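Penicillin-binding protein 2 (Pbp2) (Helicobacter pylori, PDB 5LP5) probably cross-links peptidoglycan as a penicillin-sensitive transpeptidase of cell-wall synthesis, and forms a complex with the cell-shape protein MreC. Local coordinates at residues G397-N402 and H460-N465. Sequence-based numbering, arbitrary orientation.
Sequences GVDLPN and HFAINN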
loop_
_atom_site.group_PDB
_atom_site.type_symbol
_atom_site.label_atom_id
_atom_site.label_comp_id
_atom_site.label_asym_id
_atom_site.label_seq_id
_atom_site.Cartn_x
_atom_site.Cartn_y
_atom_site.Cartn_z
ATOM N N GLY A 397 9.264 -19.348 22.421
ATOM C CA GLY A 397 7.963 -18.660 22.349
ATOM C C GLY A 397 7.939 -17.425 21.447
ATOM O O GLY A 397 7.198 -16.478 21.685
ATOM N N VAL A 398 8.748 -17.448 20.399
ATOM C CA VAL A 398 8.924 -16.292 19.554
ATOM C C VAL A 398 7.650 -16.110 18.752
ATOM O O VAL A 398 6.954 -17.083 18.478
ATOM C CB VAL A 398 10.184 -16.450 18.670
ATOM C CG1 VAL A 398 9.959 -17.469 17.574
ATOM C CG2 VAL A 398 10.616 -15.118 18.079
ATOM N N ASP A 399 7.318 -14.862 18.426
ATOM C CA ASP A 399 6.105 -14.562 17.670
ATOM C C ASP A 399 6.303 -14.688 16.138
ATOM O O ASP A 399 6.135 -13.729 15.366
ATOM C CB ASP A 399 5.508 -13.201 18.090
ATOM C CG ASP A 399 6.454 -12.027 17.883
ATOM O OD1 ASP A 399 7.680 -12.211 17.809
ATOM O OD2 ASP A 399 5.955 -10.898 17.788
ATOM N N LEU A 400 6.678 -15.900 15.729
ATOM C CA LEU A 400 6.691 -16.317 14.333
ATOM C C LEU A 400 5.981 -17.650 14.269
ATOM O O LEU A 400 5.731 -18.271 15.301
ATOM C CB LEU A 400 8.122 -16.480 13.820
ATOM C CG LEU A 400 8.965 -15.229 13.631
ATOM C CD1 LEU A 400 10.346 -15.615 13.099
ATOM C CD2 LEU A 400 8.248 -14.295 12.675
ATOM N N PRO A 401 5.644 -18.108 13.051
ATOM C CA PRO A 401 5.107 -19.463 12.937
ATOM C C PRO A 401 6.184 -20.563 13.031
ATOM O O PRO A 401 7.340 -20.366 12.625
ATOM C CB PRO A 401 4.453 -19.464 11.550
ATOM C CG PRO A 401 4.544 -18.063 11.023
ATOM C CD PRO A 401 5.663 -17.413 11.756
ATOM N N ASN A 402 5.772 -21.701 13.575
ATOM C CA ASN A 402 6.566 -22.931 13.587
ATOM C C ASN A 402 7.955 -22.777 14.164
ATOM O O ASN A 402 8.907 -23.087 13.483
ATOM C CB ASN A 402 6.714 -23.495 12.165
ATOM C CG ASN A 402 5.470 -24.204 11.678
ATOM O OD1 ASN A 402 4.501 -23.578 11.224
ATOM N ND2 ASN A 402 5.507 -25.536 11.730
ATOM N N HIS A 460 10.784 -11.742 21.160
ATOM C CA HIS A 460 9.624 -11.392 20.356
ATOM C C HIS A 460 9.979 -10.218 19.497
ATOM O O HIS A 460 10.989 -9.591 19.726
ATOM C CB HIS A 460 8.377 -11.116 21.219
ATOM C CG HIS A 460 8.549 -10.011 22.208
ATOM N ND1 HIS A 460 9.198 -10.182 23.411
ATOM C CD2 HIS A 460 8.129 -8.724 22.185
ATOM C CE1 HIS A 460 9.189 -9.039 24.076
ATOM N NE2 HIS A 460 8.539 -8.140 23.355
ATOM N N PHE A 461 9.164 -9.973 18.478
ATOM C CA PHE A 461 9.380 -8.892 17.520
ATOM C C PHE A 461 8.357 -7.767 17.689
ATOM O O PHE A 461 8.676 -6.600 17.489
ATOM C CB PHE A 461 9.296 -9.420 16.096
ATOM C CG PHE A 461 10.455 -10.293 15.707
ATOM C CD1 PHE A 461 11.654 -9.738 15.294
ATOM C CD2 PHE A 461 10.343 -11.670 15.756
ATOM C CE1 PHE A 461 12.714 -10.534 14.923
ATOM C CE2 PHE A 461 11.394 -12.477 15.388
ATOM C CZ PHE A 461 12.581 -11.907 14.975
ATOM N N ALA A 462 7.123 -8.105 18.039
ATOM C CA ALA A 462 6.073 -7.110 18.165
ATOM C C ALA A 462 6.190 -6.326 19.485
ATOM O O ALA A 462 5.965 -6.875 20.567
ATOM C CB ALA A 462 4.717 -7.784 18.064
ATOM N N ILE A 463 6.510 -5.035 19.395
ATOM C CA ILE A 463 6.724 -4.228 20.595
ATOM C C ILE A 463 5.522 -4.262 21.512
ATOM O O ILE A 463 5.681 -4.307 22.715
ATOM C CB ILE A 463 7.105 -2.767 20.265
ATOM C CG1 ILE A 463 8.541 -2.727 19.733
ATOM C CG2 ILE A 463 7.003 -1.889 21.512
ATOM C CD1 ILE A 463 9.052 -1.356 19.342
ATOM N N ASN A 464 4.323 -4.266 20.942
ATOM C CA ASN A 464 3.084 -4.330 21.734
ATOM C C ASN A 464 2.739 -5.762 22.190
ATOM O O ASN A 464 1.610 -6.045 22.562
ATOM C CB ASN A 464 1.905 -3.661 20.988
ATOM C CG ASN A 464 1.733 -4.163 19.546
ATOM O OD1 ASN A 464 2.595 -4.841 18.988
ATOM N ND2 ASN A 464 0.627 -3.769 18.915
ATOM N N ASN A 465 3.725 -6.656 22.185
ATOM C CA ASN A 465 3.596 -8.004 22.761
ATOM C C ASN A 465 4.253 -8.081 24.145
ATOM O O ASN A 465 5.360 -8.583 24.275
ATOM C CB ASN A 465 4.265 -9.013 21.828
ATOM C CG ASN A 465 3.617 -10.386 21.853
ATOM O OD1 ASN A 465 2.761 -10.710 22.680
ATOM N ND2 ASN A 465 4.029 -11.207 20.902
#
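The carboxylate of D399 reaches across to the backbone of F461 and A462 and joins two loops of the penicillin-binding transpeptidase domain in a buried contact, one following helix 380-389 and the other helix 441-453. D399 is the centre of an inverse gamma turn, closed by a weak bond from L400 N to V398 O, and its side chain points at the second loop. F461 N donates a 2.8 Å hydrogen bond to D399 OD1, on the syn side but 22° out of the carboxylate plane, while A462 N gives a 3.0 Å bond to the syn lone pair of D399 OD2. That second oxygen is gripped three times in all, by A462 N, more weakly by F461 N, and by Y195 OH.

With CG anti to its carbonyl carbon (chi1 -71°), F461 lays its ring beside the gamma turn, where V398 and L400 meet it obliquely; L264 and I191 add to this apolar cluster. V398 CG2 comes within 3.8 Å of F461 CE2, and L400 CD1 touches the same carbon at 4.0 Å. Near the ring plane, D399 OD1 sits at the edge, 3.4 Å from F461 CD2.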